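Long-range contact in possible galactose mutarotase (Streptomyces platensis subsp. rosaceus, PDB 4RNL), which is of unknown function but probably interconverts the alpha and beta anomers of galactose or a related aldose: residues F245-A259 against L270-Y282. Residues are numbered along the deposited sequence; the frame is centred on the assembly and turned at random. Where two conformers were deposited one is given.
Sequences FALDGGVREAPRTVA and LALATTEPGLQLY
Residues 245-259 run antiparallel to 270-282 at two places: Phe245 pairs with Leu279 through two backbone hydrogen bonds, and strand 256-259 pairs with strand 270-274. The second pairing contains a classic beta bulge. Val258 N and Ala259 N both donate to Leu272 O, at 2.8 and 3.3 Å. Arg256, itself paired with Thr274, turns its guanidinium to the backbone of 274-276. Its NH2 donates to Thr274 O at 2.9 Å and to Glu276 O at 3.0 Å. Arg256 N also donates to Thr274 O, from the other face of that carbonyl. Within its own segment, NH1 reaches Asp248 O nearly in the guanidinium plane. Val258 CG1 lies against one face of the group, and Arg252 CG sits over the centre of the opposite face. A leucine in place of Arg256 would probably leave Glu276 O and Asp248 O without these donors and let the 247-252 loop move more freely. The contact links two antiparallel sheets of the galactose mutarotase-like beta-sandwich fold, since strands 242-246 and 278-282 belong to one and strands 256-262 and 268-274 to the other. Leu247 lays CD2 on Leu279 CB at 4.0 Å, while its CD1 approaches Thr274 CG2. Leu279 holds CG anti to the backbone N (chi1 180°), and its CD1 reaches Ala259 CB at 4.1 Å. Leu202 also covers this apolar patch. Phe245 sets its ring atom CE1 against Leu281 CB at 3.7 Å. In the loop between strands 242-246 and 256-262, Val251 CG2 lies alongside the Pro277 ring, 3.7 Å from its CG. One water donates to both Leu247 O and Pro277 O.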
loop_
_atom_site.group_PDB
_atom_site.type_symbol
_atom_site.label_atom_id
_atom_site.label_comp_id
_atom_site.label_asym_id
_atom_site.label_seq_id
_atom_site.Cartn_x
_atom_site.Cartn_y
_atom_site.Cartn_z
ATOM N N PHE A 245 2.979 -1.406 12.966
ATOM C CA PHE A 245 3.496 -0.484 13.974
ATOM C C PHE A 245 2.435 0.563 14.325
ATOM O O PHE A 245 1.750 1.079 13.448
ATOM C CB PHE A 245 4.782 0.183 13.456
ATOM C CG PHE A 245 5.932 -0.774 13.328
ATOM C CD1 PHE A 245 6.036 -1.613 12.224
ATOM C CD2 PHE A 245 6.874 -0.881 14.343
ATOM C CE1 PHE A 245 7.072 -2.523 12.113
ATOM C CE2 PHE A 245 7.920 -1.789 14.240
ATOM C CZ PHE A 245 8.018 -2.613 13.136
ATOM N N ALA A 246 2.293 0.856 15.617
ATOM C CA ALA A 246 1.403 1.917 16.072
ATOM C C ALA A 246 2.169 3.235 16.011
ATOM O O ALA A 246 3.018 3.521 16.858
ATOM C CB ALA A 246 0.924 1.628 17.504
ATOM N N LEU A 247 1.881 4.035 14.995
ATOM C CA LEU A 247 2.607 5.278 14.786
ATOM C C LEU A 247 2.333 6.266 15.902
ATOM O O LEU A 247 1.188 6.421 16.337
ATOM C CB LEU A 247 2.199 5.884 13.438
ATOM C CG LEU A 247 2.448 4.927 12.275
ATOM C CD1 LEU A 247 1.957 5.531 10.960
ATOM C CD2 LEU A 247 3.933 4.604 12.192
ATOM N N ASP A 248 3.380 6.933 16.380
ATOM C CA ASP A 248 3.201 7.940 17.427
ATOM C C ASP A 248 2.250 9.039 16.949
ATOM O O ASP A 248 2.377 9.542 15.830
ATOM C CB ASP A 248 4.553 8.540 17.837
ATOM C CG ASP A 248 5.509 7.492 18.403
ATOM O OD1 ASP A 248 5.035 6.445 18.900
ATOM O OD2 ASP A 248 6.733 7.719 18.357
ATOM N N GLY A 249 1.278 9.387 17.785
ATOM C CA GLY A 249 0.320 10.423 17.437
ATOM C C GLY A 249 -0.981 9.877 16.884
ATOM O O GLY A 249 -1.964 10.611 16.781
ATOM N N GLY A 250 -0.995 8.595 16.522
ATOM C CA GLY A 250 -2.215 7.960 16.041
ATOM C C GLY A 250 -2.779 8.548 14.757
ATOM O O GLY A 250 -2.027 8.880 13.846
ATOM N N VAL A 251 -4.103 8.663 14.678
ATOM C CA VAL A 251 -4.746 9.240 13.500
ATOM C C VAL A 251 -4.523 10.748 13.504
ATOM O O VAL A 251 -4.705 11.403 14.537
ATOM C CB VAL A 251 -6.264 8.941 13.489
ATOM C CG1 VAL A 251 -6.922 9.518 12.238
ATOM C CG2 VAL A 251 -6.504 7.448 13.570
ATOM N N ARG A 252 -4.125 11.294 12.356
ATOM C CA ARG A 252 -3.869 12.725 12.238
ATOM C C ARG A 252 -4.671 13.311 11.091
ATOM O O ARG A 252 -4.894 12.646 10.084
ATOM C CB ARG A 252 -2.378 12.989 12.001
ATOM C CG ARG A 252 -1.464 12.386 13.053
ATOM C CD ARG A 252 -1.776 12.896 14.445
ATOM N NE ARG A 252 -1.098 14.154 14.730
ATOM C CZ ARG A 252 -0.930 14.646 15.956
ATOM N NH1 ARG A 252 -0.301 15.801 16.131
ATOM N NH2 ARG A 252 -1.387 13.979 17.007
ATOM N N GLU A 253 -5.097 14.560 11.235
ATOM C CA GLU A 253 -5.874 15.205 10.177
ATOM C C GLU A 253 -5.036 15.625 8.966
ATOM O O GLU A 253 -5.556 15.742 7.853
ATOM C CB GLU A 253 -6.647 16.397 10.727
ATOM C CG GLU A 253 -7.780 16.016 11.658
ATOM C CD GLU A 253 -8.546 17.225 12.134
ATOM O OE1 GLU A 253 -8.937 18.046 11.276
ATOM O OE2 GLU A 253 -8.741 17.370 13.362
ATOM N N ALA A 254 -3.745 15.855 9.191
ATOM C CA ALA A 254 -2.824 16.206 8.114
ATOM C C ALA A 254 -1.651 15.246 8.185
ATOM O O ALA A 254 -1.284 14.801 9.277
ATOM C CB ALA A 254 -2.344 17.643 8.274
ATOM N N PRO A 255 -1.063 14.903 7.030
ATOM C CA PRO A 255 0.008 13.905 7.068
ATOM C C PRO A 255 1.273 14.441 7.731
ATOM O O PRO A 255 1.534 15.647 7.701
ATOM C CB PRO A 255 0.260 13.605 5.587
ATOM C CG PRO A 255 -0.222 14.829 4.862
ATOM C CD PRO A 255 -1.383 15.336 5.657
ATOM N N ARG A 256 2.039 13.542 8.344
ATOM C CA ARG A 256 3.346 13.887 8.895
ATOM C C ARG A 256 4.289 12.742 8.583
ATOM O O ARG A 256 3.843 11.608 8.388
ATOM C CB ARG A 256 3.263 14.152 10.409
ATOM C CG ARG A 256 3.235 12.897 11.315
ATOM C CD ARG A 256 2.012 12.006 11.094
ATOM N NE ARG A 256 1.729 11.141 12.250
ATOM C CZ ARG A 256 0.832 10.156 12.247
ATOM N NH1 ARG A 256 0.630 9.436 13.339
ATOM N NH2 ARG A 256 0.138 9.891 11.148
ATOM N N THR A 257 5.586 13.030 8.508
ATOM C CA THR A 257 6.578 11.998 8.189
ATOM C C THR A 257 6.607 10.950 9.297
ATOM O O THR A 257 6.778 11.290 10.469
ATOM C CB THR A 257 7.972 12.610 8.052
ATOM O OG1 THR A 257 7.949 13.592 7.007
ATOM C CG2 THR A 257 9.009 11.533 7.723
ATOM N N VAL A 258 6.432 9.684 8.934
ATOM C CA VAL A 258 6.396 8.608 9.933
ATOM C C VAL A 258 7.453 7.551 9.653
ATOM O O VAL A 258 7.737 6.702 10.506
ATOM C CB VAL A 258 5.024 7.909 9.983
ATOM C CG1 VAL A 258 3.931 8.892 10.437
ATOM C CG2 VAL A 258 4.692 7.296 8.619
ATOM N N ALA A 259 8.041 7.599 8.462
ATOM C CA ALA A 259 9.052 6.613 8.100
ATOM C C ALA A 259 10.086 7.235 7.193
ATOM O O ALA A 259 9.749 8.020 6.302
ATOM C CB ALA A 259 8.411 5.413 7.421
ATOM N N LEU A 270 13.723 7.824 0.953
ATOM C CA LEU A 270 12.277 8.016 0.953
ATOM C C LEU A 270 11.833 8.514 2.312
ATOM O O LEU A 270 12.233 7.959 3.341
ATOM C CB LEU A 270 11.572 6.689 0.684
ATOM C CG LEU A 270 10.059 6.652 0.922
ATOM C CD1 LEU A 270 9.326 7.477 -0.137
ATOM C CD2 LEU A 270 9.582 5.217 0.903
ATOM N N ALA A 271 11.023 9.567 2.306
ATOM C CA ALA A 271 10.312 10.008 3.502
ATOM C C ALA A 271 8.837 9.755 3.252
ATOM O O ALA A 271 8.264 10.274 2.284
ATOM C CB ALA A 271 10.567 11.489 3.771
ATOM N N LEU A 272 8.228 8.950 4.114
ATOM C CA LEU A 272 6.832 8.556 3.961
ATOM C C LEU A 272 6.005 9.312 4.990
ATOM O O LEU A 272 6.254 9.188 6.197
ATOM C CB LEU A 272 6.697 7.043 4.222
ATOM C CG LEU A 272 5.344 6.390 3.916
ATOM C CD1 LEU A 272 5.010 6.549 2.450
ATOM C CD2 LEU A 272 5.314 4.913 4.294
ATOM N N ALA A 273 5.030 10.087 4.521
ATOM C CA ALA A 273 4.159 10.855 5.417
ATOM C C ALA A 273 2.732 10.359 5.281
ATOM O O ALA A 273 2.307 9.981 4.187
ATOM C CB ALA A 273 4.244 12.334 5.109
ATOM N N THR A 274 1.986 10.348 6.388
ATOM C CA THR A 274 0.632 9.815 6.342
ATOM C C THR A 274 -0.264 10.376 7.430
ATOM O O THR A 274 0.208 10.880 8.450
ATOM C CB THR A 274 0.628 8.267 6.429
ATOM O OG1 THR A 274 -0.678 7.764 6.117
ATOM C CG2 THR A 274 1.033 7.790 7.828
ATOM N N THR A 275 -1.569 10.280 7.192
ATOM C CA THR A 275 -2.588 10.600 8.185
ATOM C C THR A 275 -2.906 9.372 9.043
ATOM O O THR A 275 -3.528 9.479 10.102
ATOM C CB THR A 275 -3.881 11.020 7.484
ATOM O OG1 THR A 275 -4.221 10.022 6.514
ATOM C CG2 THR A 275 -3.697 12.366 6.778
ATOM N N GLU A 276 -2.489 8.201 8.572
ATOM C CA GLU A 276 -2.859 6.927 9.208
ATOM C C GLU A 276 -2.195 6.696 10.564
ATOM O O GLU A 276 -1.107 7.218 10.827
ATOM C CB GLU A 276 -2.495 5.767 8.267
ATOM C CG GLU A 276 -3.346 5.713 7.004
ATOM C CD GLU A 276 -4.768 5.242 7.277
ATOM O OE1 GLU A 276 -4.970 4.442 8.214
ATOM O OE2 GLU A 276 -5.694 5.673 6.555
ATOM N N PRO A 277 -2.830 5.877 11.419
ATOM C CA PRO A 277 -2.266 5.562 12.736
ATOM C C PRO A 277 -1.324 4.357 12.726
ATOM O O PRO A 277 -0.631 4.084 13.719
ATOM C CB PRO A 277 -3.511 5.205 13.547
ATOM C CG PRO A 277 -4.420 4.537 12.519
ATOM C CD PRO A 277 -4.196 5.332 11.257
ATOM N N GLY A 278 -1.317 3.615 11.632
ATOM C CA GLY A 278 -0.548 2.387 11.594
ATOM C C GLY A 278 0.274 2.233 10.330
ATOM O O GLY A 278 0.034 2.889 9.311
ATOM N N LEU A 279 1.260 1.350 10.404
ATOM C CA LEU A 279 2.081 1.045 9.248
ATOM C C LEU A 279 2.423 -0.430 9.283
ATOM O O LEU A 279 2.979 -0.915 10.262
ATOM C CB LEU A 279 3.351 1.907 9.262
ATOM C CG LEU A 279 4.376 1.750 8.132
ATOM C CD1 LEU A 279 5.122 3.060 7.922
ATOM C CD2 LEU A 279 5.392 0.682 8.478
ATOM N N GLN A 280 2.096 -1.142 8.211
ATOM C CA GLN A 280 2.505 -2.534 8.091
ATOM C C GLN A 280 3.865 -2.569 7.409
ATOM O O GLN A 280 4.028 -2.022 6.326
ATOM C CB GLN A 280 1.496 -3.318 7.243
ATOM C CG GLN A 280 1.676 -4.834 7.294
ATOM C CD GLN A 280 1.095 -5.443 8.550
ATOM O OE1 GLN A 280 0.362 -4.778 9.294
ATOM N NE2 GLN A 280 1.426 -6.706 8.806
ATOM N N LEU A 281 4.843 -3.202 8.046
ATOM C CA LEU A 281 6.148 -3.394 7.428
ATOM C C LEU A 281 6.178 -4.841 6.963
ATOM O O LEU A 281 6.012 -5.743 7.766
ATOM C CB LEU A 281 7.256 -3.146 8.458
ATOM C CG LEU A 281 8.680 -3.510 8.033
ATOM C CD1 LEU A 281 9.058 -2.760 6.778
ATOM C CD2 LEU A 281 9.667 -3.203 9.156
ATOM N N TYR A 282 6.349 -5.068 5.667
ATOM C CA TYR A 282 6.390 -6.435 5.160
ATOM C C TYR A 282 7.603 -6.610 4.270
ATOM O O TYR A 282 7.797 -5.862 3.316
ATOM C CB TYR A 282 5.099 -6.795 4.407
ATOM C CG TYR A 282 5.149 -8.191 3.830
ATOM C CD1 TYR A 282 5.472 -9.281 4.631
ATOM C CD2 TYR A 282 4.888 -8.417 2.482
ATOM C CE1 TYR A 282 5.540 -10.571 4.103
ATOM C CE2 TYR A 282 4.945 -9.696 1.942
ATOM C CZ TYR A 282 5.268 -10.765 2.759
ATOM O OH TYR A 282 5.329 -12.028 2.223
HETATM O O HOH W 1 -1.082 4.757 16.436
#